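Local coordinates for TIR-NB-LRR type resistance protein RPV1 (Vitis rotundifolia, PDB 5KU7) that probably takes part in disease-resistance signalling through its TIR domain, as a member of the plant TIR-NB-LRR family of immune receptors, at residues E81-K84 with I85-Q89; D128-P131 with R132-T135; D104-H107 with V108-E112. One frame throughout, in Å; residues are numbered along the deposited sequence.

Contact 1 of 3, residues E81-K84 with I85-Q89; sequences ELVK and IMECQ
V83 meets E87 one turn on along the same helix, its methyl CG1 lying 3.4 Å from OE2 of E87 while the two side chains cross obliquely. The torsions of the glutamate bring this about. E87 starts beside its own backbone N (chi1 -69°) and then runs extended, with its CG only 3.1 Å from V83 O. The carboxylate thus leans back along the helix over the preceding turn. K84 crosses E87 at about a right angle. Its CD approaches OE1 of E87 at 4.2 Å, yet its charged end makes no salt bridge there and pairs with E59. A bend at chi2 (64°) carries K84 past the glutamate, and its CE packs 3.8 Å from SG of C88. On the more buried flank, I85 tucks CG1 3.3 Å from E81 O, and CD1 of L82 comes within 4.3 Å of CG of M86. Ordinary i to i+4 backbone bonds hold these side chains in step, the one from E87 N to V83 O measuring 2.9 Å. The example illustrates how one helix divides its work. Helix 76-91 is the crossover of a beta-alpha-beta unit between parallel strands 61-68 and 95-101. L82 and I85 press on strand 61-68, E81 and K84 touch helix 52-59, and V83 faces helix 130-141, whose R132 pairs with E87, though modelled too close for the geometry to be trusted.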
ATOM      1  N   GLU A  81      18.462   0.927  15.870  1.00 48.10           N
ATOM      2  CA  GLU A  81      18.294   1.946  14.840  1.00 48.83           C
ATOM      3  C   GLU A  81      17.747   3.245  15.404  1.00 45.45           C
ATOM      4  O   GLU A  81      18.268   4.338  15.151  1.00 45.55           O
ATOM      5  CB  GLU A  81      17.339   1.441  13.764  1.00 46.64           C
ATOM      6  CG  GLU A  81      17.656   1.928  12.393  1.00 46.10           C
ATOM      7  CD  GLU A  81      16.987   1.091  11.342  1.00 50.84           C
ATOM      8  OE1 GLU A  81      15.755   1.251  11.156  1.00 45.99           O
ATOM      9  OE2 GLU A  81      17.686   0.244  10.730  1.00 54.46           O
ATOM     10  N   LEU A  82      16.668   3.096  16.159  1.00 42.08           N
ATOM     11  CA  LEU A  82      15.955   4.217  16.733  1.00 42.07           C
ATOM     12  C   LEU A  82      16.796   4.981  17.731  1.00 40.99           C
ATOM     13  O   LEU A  82      16.704   6.206  17.805  1.00 53.22           O
ATOM     14  CB  LEU A  82      14.670   3.735  17.414  1.00 38.73           C
ATOM     15  CG  LEU A  82      13.769   4.852  17.935  1.00 38.00           C
ATOM     16  CD1 LEU A  82      13.376   5.808  16.812  1.00 35.62           C
ATOM     17  CD2 LEU A  82      12.549   4.268  18.621  1.00 39.06           C
ATOM     18  N   VAL A  83      17.599   4.264  18.512  1.00 38.49           N
ATOM     19  CA  VAL A  83      18.492   4.913  19.486  1.00 34.93           C
ATOM     20  C   VAL A  83      19.495   5.802  18.767  1.00 37.11           C
ATOM     21  O   VAL A  83      19.715   6.941  19.159  1.00 45.83           O
ATOM     22  CB  VAL A  83      19.245   3.894  20.352  1.00 45.08           C
ATOM     23  CG1 VAL A  83      20.295   4.602  21.208  1.00 52.99           C
ATOM     24  CG2 VAL A  83      18.272   3.121  21.231  1.00 48.76           C
ATOM     25  N   LYS A  84      20.099   5.273  17.706  1.00 41.23           N
ATOM     26  CA  LYS A  84      21.029   6.046  16.889  1.00 42.77           C
ATOM     27  C   LYS A  84      20.360   7.297  16.332  1.00 44.56           C
ATOM     28  O   LYS A  84      20.937   8.378  16.350  1.00 49.28           O
ATOM     29  CB  LYS A  84      21.563   5.204  15.724  1.00 39.42           C
ATOM     30  CG  LYS A  84      22.546   5.969  14.852  1.00 36.30           C
ATOM     31  CD  LYS A  84      23.828   6.333  15.681  1.00 39.35           C
ATOM     32  CE  LYS A  84      24.834   7.115  14.844  1.00 40.84           C
ATOM     33  NZ  LYS A  84      26.141   7.348  15.563  1.00 62.66           N
ATOM     34  N   ILE A  85      19.143   7.131  15.832  1.00 46.27           N
ATOM     35  CA  ILE A  85      18.372   8.223  15.254  1.00 44.09           C
ATOM     36  C   ILE A  85      18.145   9.333  16.263  1.00 44.45           C
ATOM     37  O   ILE A  85      18.303  10.512  15.962  1.00 44.23           O
ATOM     38  CB  ILE A  85      17.009   7.710  14.735  1.00 41.15           C
ATOM     39  CG1 ILE A  85      17.219   6.908  13.450  1.00 38.26           C
ATOM     40  CG2 ILE A  85      16.050   8.859  14.491  1.00 36.61           C
ATOM     41  CD1 ILE A  85      16.052   5.998  13.072  1.00 29.35           C
ATOM     42  N   MET A  86      17.782   8.948  17.475  1.00 47.25           N
ATOM     43  CA  MET A  86      17.510   9.927  18.506  1.00 48.97           C
ATOM     44  C   MET A  86      18.786  10.599  19.022  1.00 57.99           C
ATOM     45  O   MET A  86      18.757  11.769  19.418  1.00 58.89           O
ATOM     46  CB  MET A  86      16.738   9.263  19.636  1.00 50.22           C
ATOM     47  CG  MET A  86      15.380   8.731  19.184  1.00 48.43           C
ATOM     48  SD  MET A  86      14.395   9.963  18.286  1.00 53.11           S
ATOM     49  CE  MET A  86      14.214  11.222  19.542  1.00 48.30           C
ATOM     50  N   GLU A  87      19.897   9.859  19.017  1.00 58.24           N
ATOM     51  CA  GLU A  87      21.211  10.409  19.377  1.00 55.74           C
ATOM     52  C   GLU A  87      21.657  11.480  18.384  1.00 52.58           C
ATOM     53  O   GLU A  87      22.204  12.510  18.772  1.00 58.93           O
ATOM     54  CB  GLU A  87      22.249   9.287  19.454  1.00 64.94           C
ATOM     55  CG  GLU A  87      22.037   8.338  20.625  1.00 68.08           C
ATOM     56  CD  GLU A  87      23.091   7.258  20.718  1.00 66.47           C
ATOM     57  OE1 GLU A  87      23.927   7.152  19.795  1.00 65.51           O
ATOM     58  OE2 GLU A  87      23.085   6.518  21.724  1.00 68.68           O
ATOM     59  N   CYS A  88      21.443  11.227  17.096  1.00 49.68           N
ATOM     60  CA  CYS A  88      21.784  12.198  16.055  1.00 53.52           C
ATOM     61  C   CYS A  88      20.882  13.404  16.180  1.00 56.41           C
ATOM     62  O   CYS A  88      21.186  14.484  15.679  1.00 62.80           O
ATOM     63  CB  CYS A  88      21.622  11.603  14.658  1.00 48.32           C
ATOM     64  SG  CYS A  88      22.724  10.253  14.316  1.00 55.00           S
ATOM     65  N   GLN A  89      19.757  13.193  16.845  1.00 50.08           N
ATOM     66  CA  GLN A  89      18.760  14.225  17.029  1.00 54.02           C
ATOM     67  C   GLN A  89      19.218  15.220  18.087  1.00 57.46           C
ATOM     68  O   GLN A  89      19.085  16.425  17.908  1.00 65.14           O
ATOM     69  CB  GLN A  89      17.434  13.575  17.406  1.00 52.89           C
ATOM     70  CG  GLN A  89      16.223  14.310  16.939  1.00 57.37           C
ATOM     71  CD  GLN A  89      15.485  14.967  18.057  1.00 58.52           C
ATOM     72  OE1 GLN A  89      16.007  15.105  19.157  1.00 61.73           O
ATOM     73  NE2 GLN A  89      14.236  15.333  17.802  1.00 59.33           N
TER

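Contact 2 of 3, residues D128-P131 with R132-T135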
ATOM      1  N   ASP A 128      19.729  -5.218  29.881  1.00 76.24           N
ATOM      2  CA  ASP A 128      20.566  -4.035  30.040  1.00 79.68           C
ATOM      3  C   ASP A 128      20.354  -2.977  28.959  1.00 75.35           C
ATOM      4  O   ASP A 128      20.647  -1.808  29.174  1.00 74.07           O
ATOM      5  CB  ASP A 128      22.041  -4.446  30.082  1.00 93.62           C
ATOM      6  CG  ASP A 128      22.378  -5.517  29.062  1.00100.12           C
ATOM      7  OD1 ASP A 128      22.958  -5.175  28.007  1.00101.84           O
ATOM      8  OD2 ASP A 128      22.059  -6.701  29.319  1.00101.54           O
ATOM      9  N   LYS A 129      19.841  -3.380  27.803  1.00 73.76           N
ATOM     10  CA  LYS A 129      19.615  -2.442  26.707  1.00 67.73           C
ATOM     11  C   LYS A 129      18.233  -1.798  26.775  1.00 59.90           C
ATOM     12  O   LYS A 129      18.003  -0.756  26.170  1.00 55.44           O
ATOM     13  CB  LYS A 129      19.802  -3.151  25.360  1.00 66.09           C
ATOM     14  CG  LYS A 129      21.216  -3.660  25.143  1.00 72.30           C
ATOM     15  CD  LYS A 129      21.400  -4.222  23.747  1.00 75.78           C
ATOM     16  CE  LYS A 129      21.135  -3.187  22.670  1.00 75.93           C
ATOM     17  NZ  LYS A 129      21.312  -3.794  21.312  1.00 73.79           N
ATOM     18  N   ILE A 130      17.329  -2.421  27.525  1.00 61.78           N
ATOM     19  CA  ILE A 130      15.927  -1.991  27.630  1.00 62.78           C
ATOM     20  C   ILE A 130      15.688  -0.510  27.974  1.00 62.92           C
ATOM     21  O   ILE A 130      14.828   0.133  27.368  1.00 60.81           O
ATOM     22  CB  ILE A 130      15.188  -2.849  28.671  1.00 67.45           C
ATOM     23  CG1 ILE A 130      14.905  -4.239  28.092  1.00 66.58           C
ATOM     24  CG2 ILE A 130      13.902  -2.157  29.126  1.00 67.46           C
ATOM     25  CD1 ILE A 130      14.109  -5.144  29.002  1.00 69.32           C
ATOM     26  N   PRO A 131      16.427   0.031  28.955  1.00 63.75           N
ATOM     27  CA  PRO A 131      16.284   1.447  29.333  1.00 63.06           C
ATOM     28  C   PRO A 131      16.451   2.461  28.180  1.00 61.63           C
ATOM     29  O   PRO A 131      15.570   3.305  28.002  1.00 61.49           O
ATOM     30  CB  PRO A 131      17.394   1.631  30.375  1.00 63.87           C
ATOM     31  CG  PRO A 131      17.520   0.293  30.997  1.00 60.49           C
ATOM     32  CD  PRO A 131      17.330  -0.687  29.872  1.00 65.70           C
ATOM     33  N   ARG A 132      17.553   2.399  27.432  1.00 60.26           N
ATOM     34  CA  ARG A 132      17.778   3.332  26.324  1.00 58.45           C
ATOM     35  C   ARG A 132      16.783   3.093  25.182  1.00 60.12           C
ATOM     36  O   ARG A 132      16.462   4.006  24.409  1.00 56.02           O
ATOM     37  CB  ARG A 132      19.222   3.239  25.831  1.00 64.70           C
ATOM     38  CG  ARG A 132      20.200   3.822  26.849  1.00 80.84           C
ATOM     39  CD  ARG A 132      21.574   4.104  26.279  1.00 90.79           C
ATOM     40  NE  ARG A 132      21.508   5.146  25.261  1.00 93.82           N
ATOM     41  CZ  ARG A 132      22.552   5.850  24.841  1.00 97.64           C
ATOM     42  NH1 ARG A 132      23.750   5.655  25.382  1.00101.19           N
ATOM     43  NH2 ARG A 132      22.386   6.774  23.905  1.00 95.74           N
ATOM     44  N   TRP A 133      16.311   1.851  25.084  1.00 59.96           N
ATOM     45  CA  TRP A 133      15.303   1.472  24.107  1.00 56.46           C
ATOM     46  C   TRP A 133      13.985   2.139  24.477  1.00 59.13           C
ATOM     47  O   TRP A 133      13.338   2.767  23.637  1.00 54.05           O
ATOM     48  CB  TRP A 133      15.132  -0.048  24.054  1.00 49.31           C
ATOM     49  CG  TRP A 133      16.131  -0.775  23.209  1.00 48.51           C
ATOM     50  CD1 TRP A 133      16.989  -0.235  22.292  1.00 50.32           C
ATOM     51  CD2 TRP A 133      16.378  -2.189  23.202  1.00 53.43           C
ATOM     52  NE1 TRP A 133      17.757  -1.226  21.717  1.00 49.79           N
ATOM     53  CE2 TRP A 133      17.399  -2.433  22.259  1.00 49.67           C
ATOM     54  CE3 TRP A 133      15.834  -3.275  23.901  1.00 59.92           C
ATOM     55  CZ2 TRP A 133      17.885  -3.717  22.000  1.00 50.59           C
ATOM     56  CZ3 TRP A 133      16.321  -4.552  23.639  1.00 59.65           C
ATOM     57  CH2 TRP A 133      17.336  -4.759  22.700  1.00 50.68           C
ATOM     58  N   ARG A 134      13.603   2.001  25.748  1.00 56.07           N
ATOM     59  CA  ARG A 134      12.370   2.591  26.261  1.00 58.98           C
ATOM     60  C   ARG A 134      12.419   4.105  26.118  1.00 61.76           C
ATOM     61  O   ARG A 134      11.419   4.756  25.811  1.00 65.34           O
ATOM     62  CB  ARG A 134      12.149   2.225  27.734  1.00 62.86           C
ATOM     63  CG  ARG A 134      11.966   0.739  27.999  1.00 64.61           C
ATOM     64  CD  ARG A 134      11.245   0.489  29.322  1.00 65.13           C
ATOM     65  NE  ARG A 134       9.876   0.058  29.049  1.00 72.20           N
ATOM     66  CZ  ARG A 134       9.435  -1.191  29.162  1.00 73.08           C
ATOM     67  NH1 ARG A 134      10.252  -2.152  29.585  1.00 64.59           N
ATOM     68  NH2 ARG A 134       8.166  -1.474  28.864  1.00 75.32           N
ATOM     69  N   THR A 135      13.594   4.665  26.361  1.00 58.30           N
ATOM     70  CA  THR A 135      13.776   6.100  26.259  1.00 54.25           C
ATOM     71  C   THR A 135      13.618   6.573  24.812  1.00 51.30           C
ATOM     72  O   THR A 135      12.946   7.571  24.538  1.00 54.59           O
ATOM     73  CB  THR A 135      15.149   6.511  26.804  1.00 52.72           C
ATOM     74  OG1 THR A 135      15.130   6.400  28.229  1.00 63.38           O
ATOM     75  CG2 THR A 135      15.478   7.936  26.424  1.00 51.61           C
TER
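The carbonyl oxygen of P131 accepts twice from T135: the backbone N of T135 lies 2.9 Å from P131 O, and the hydroxyl OG1 of T135 lies 3.1 Å from the same oxygen. The two donors arrive from opposite faces of the carbonyl plane, OG1 from 37° out of it. The threonine achieves this by setting OG1 beside its own backbone N (chi1 -73°), turned back toward the preceding turn. I130 and R134, also four residues apart, lie side by side and point the same way, with I130 CG2 3.7 Å from R134 CG. The same pair of residues is tied by the short backbone bond from R134 N to I130 O, 2.8 Å. The other flank is aromatic. K129 lays its CB over a face of the W133 indole, 3.8 Å from the centroid of the six-membered ring and 7° off its normal, a textbook CH-pi contact. Beyond CD the lysine chain folds back, so that its CE stands 3.4 Å from CZ2 of W133, and K129 O lies over the ring as well. D80 of helix 76-91 takes both polar ends, forming a salt bridge with K129 NZ and a hydrogen bond with W133 NE1. R134 turns instead to F119, in a cation-pi contact, and gives its NE to Q111. Chemically, methylenes and a backbone carbonyl supply packing on the indole, while a single carboxylate shared by lysine and indole probably limits the ring's freedom to turn, together with the packing around it, and would tend to offset the lysine's charge.

Contact 3 of 3, residues D104-H107 with V108-E112; sequences DPSH and VRKQE
R109 folds its guanidinium back on S106, laying one face over the serine CA and bringing NH2 to 3.2 Å from CB of S106. Turning at chi3 (61°), the arginine chain doubles back to make this overlap, although a crystal neighbour also touches it. S106 is itself held at the helix N-terminus. D104, the N-cap, accepts on OD1 from S106 N at 2.7 Å and from S106 OG at 2.8 Å, both from the same face of the carboxylate. The same aspartate places its CB 3.5 Å above the centre of the H107 ring. E112 crosses H107 at about a right angle, the ring and carboxylate planes 56° apart. Here the helix ends in a Schellman motif: Q111 takes positive phi, and E112 N returns to H107 O at 2.9 Å. Q111 also gives its NE2 to V108 O at 3.0 Å, and the same NE2 meets T138 of helix 130-141. Both helix ends are therefore capped within nine residues. The cap's position would be expected to favour a charged D104, since its carboxylate faces the helix N-terminus, and the K110 to E112 salt bridge spans the turn at the other end.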
ATOM      1  N   ASP A 104      -1.374   2.643  18.059  1.00 46.78           N
ATOM      2  CA  ASP A 104      -1.659   3.756  18.950  1.00 44.43           C
ATOM      3  C   ASP A 104      -0.366   4.449  19.364  1.00 48.94           C
ATOM      4  O   ASP A 104       0.521   3.810  19.926  1.00 51.23           O
ATOM      5  CB  ASP A 104      -2.432   3.258  20.169  1.00 50.49           C
ATOM      6  CG  ASP A 104      -2.920   4.388  21.063  1.00 59.69           C
ATOM      7  OD1 ASP A 104      -2.219   5.418  21.182  1.00 56.22           O
ATOM      8  OD2 ASP A 104      -4.017   4.242  21.644  1.00 68.59           O
ATOM      9  N   PRO A 105      -0.255   5.763  19.085  1.00 52.48           N
ATOM     10  CA  PRO A 105       0.950   6.507  19.476  1.00 50.35           C
ATOM     11  C   PRO A 105       1.304   6.304  20.955  1.00 52.27           C
ATOM     12  O   PRO A 105       2.482   6.227  21.291  1.00 52.55           O
ATOM     13  CB  PRO A 105       0.567   7.967  19.195  1.00 49.67           C
ATOM     14  CG  PRO A 105      -0.456   7.887  18.102  1.00 47.60           C
ATOM     15  CD  PRO A 105      -1.223   6.608  18.358  1.00 52.25           C
ATOM     16  N   SER A 106       0.303   6.193  21.823  1.00 51.94           N
ATOM     17  CA  SER A 106       0.581   6.049  23.253  1.00 58.80           C
ATOM     18  C   SER A 106       1.111   4.649  23.595  1.00 52.65           C
ATOM     19  O   SER A 106       1.849   4.489  24.576  1.00 55.25           O
ATOM     20  CB  SER A 106      -0.663   6.381  24.097  1.00 62.44           C
ATOM     21  OG  SER A 106      -1.687   5.419  23.933  1.00 62.81           O
ATOM     22  N   HIS A 107       0.750   3.647  22.791  1.00 44.01           N
ATOM     23  CA  HIS A 107       1.331   2.305  22.942  1.00 44.32           C
ATOM     24  C   HIS A 107       2.840   2.367  22.719  1.00 43.87           C
ATOM     25  O   HIS A 107       3.615   1.726  23.430  1.00 47.12           O
ATOM     26  CB  HIS A 107       0.715   1.302  21.951  1.00 36.44           C
ATOM     27  CG  HIS A 107      -0.703   0.929  22.264  1.00 48.63           C
ATOM     28  ND1 HIS A 107      -1.387  -0.047  21.571  1.00 51.04           N
ATOM     29  CD2 HIS A 107      -1.566   1.404  23.196  1.00 52.29           C
ATOM     30  CE1 HIS A 107      -2.605  -0.166  22.068  1.00 50.06           C
ATOM     31  NE2 HIS A 107      -2.740   0.704  23.053  1.00 51.90           N
ATOM     32  N   VAL A 108       3.254   3.161  21.738  1.00 38.67           N
ATOM     33  CA  VAL A 108       4.672   3.345  21.484  1.00 39.18           C
ATOM     34  C   VAL A 108       5.309   4.112  22.607  1.00 46.82           C
ATOM     35  O   VAL A 108       6.323   3.694  23.149  1.00 55.19           O
ATOM     36  CB  VAL A 108       4.930   4.110  20.175  1.00 36.49           C
ATOM     37  CG1 VAL A 108       6.432   4.255  19.938  1.00 40.53           C
ATOM     38  CG2 VAL A 108       4.276   3.395  19.019  1.00 32.75           C
ATOM     39  N   ARG A 109       4.666   5.212  22.986  1.00 49.09           N
ATOM     40  CA  ARG A 109       5.203   6.128  23.983  1.00 51.91           C
ATOM     41  C   ARG A 109       5.376   5.421  25.313  1.00 52.43           C
ATOM     42  O   ARG A 109       6.349   5.657  26.033  1.00 54.67           O
ATOM     43  CB  ARG A 109       4.277   7.346  24.134  1.00 56.22           C
ATOM     44  CG  ARG A 109       4.863   8.522  24.900  1.00 62.63           C
ATOM     45  CD  ARG A 109       3.939   9.754  24.847  1.00 64.44           C
ATOM     46  NE  ARG A 109       2.627   9.499  25.445  1.00 72.38           N
ATOM     47  CZ  ARG A 109       1.501   9.346  24.751  1.00 79.81           C
ATOM     48  NH1 ARG A 109       1.509   9.434  23.422  1.00 76.52           N
ATOM     49  NH2 ARG A 109       0.358   9.113  25.390  1.00 83.71           N
ATOM     50  N   LYS A 110       4.425   4.552  25.628  1.00 53.42           N
ATOM     51  CA  LYS A 110       4.384   3.915  26.935  1.00 56.15           C
ATOM     52  C   LYS A 110       4.735   2.429  26.871  1.00 54.35           C
ATOM     53  O   LYS A 110       4.760   1.762  27.894  1.00 60.04           O
ATOM     54  CB  LYS A 110       3.001   4.104  27.576  1.00 59.67           C
ATOM     55  CG  LYS A 110       2.617   5.579  27.768  1.00 61.83           C
ATOM     56  CD  LYS A 110       1.362   5.783  28.613  1.00 68.05           C
ATOM     57  CE  LYS A 110       0.087   5.255  27.989  1.00 69.27           C
ATOM     58  NZ  LYS A 110      -1.059   5.485  28.939  1.00 67.52           N
ATOM     59  N   GLN A 111       5.003   1.922  25.670  1.00 50.18           N
ATOM     60  CA  GLN A 111       5.283   0.502  25.472  1.00 52.87           C
ATOM     61  C   GLN A 111       4.158  -0.363  26.006  1.00 54.63           C
ATOM     62  O   GLN A 111       4.387  -1.248  26.831  1.00 55.12           O
ATOM     63  CB  GLN A 111       6.593   0.109  26.151  1.00 53.95           C
ATOM     64  CG  GLN A 111       7.797   0.725  25.498  1.00 45.73           C
ATOM     65  CD  GLN A 111       8.225   1.991  26.208  1.00 47.34           C
ATOM     66  OE1 GLN A 111       8.624   1.945  27.363  1.00 52.40           O
ATOM     67  NE2 GLN A 111       8.141   3.130  25.521  1.00 42.99           N
ATOM     68  N   GLU A 112       2.940  -0.072  25.557  1.00 53.72           N
ATOM     69  CA  GLU A 112       1.776  -0.902  25.845  1.00 50.26           C
ATOM     70  C   GLU A 112       1.391  -1.683  24.596  1.00 50.85           C
ATOM     71  O   GLU A 112       2.050  -1.570  23.561  1.00 50.09           O
ATOM     72  CB  GLU A 112       0.605  -0.048  26.338  1.00 43.54           C
ATOM     73  CG  GLU A 112       0.878   0.612  27.686  1.00 54.30           C
ATOM     74  CD  GLU A 112      -0.171   1.652  28.091  1.00 63.93           C
ATOM     75  OE1 GLU A 112      -1.091   1.942  27.288  1.00 66.66           O
ATOM     76  OE2 GLU A 112      -0.078   2.168  29.231  1.00 66.26           O
TER

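How the contacts relate
Along the chain contact 1 comes first, then contact 3, then contact 2, all within the TIR domain, whose parallel five-stranded sheet is flanked by helices. Contacts 1 and 2 have centres about 13 Å apart and meet directly: V83 CG2 packs 3.7 Å from W133 CD1, which places helix 76-91 against helix 130-141. Contact 3, on helix 105-110, lies about 15 Å from contact 2 between centres, and the R134 to Q111 pair is the join between them. Contacts 1 and 3, about 18 Å apart between centres, do not touch. Helix 130-141 is thus the common neighbour, linking the crossover helix to the short capped one.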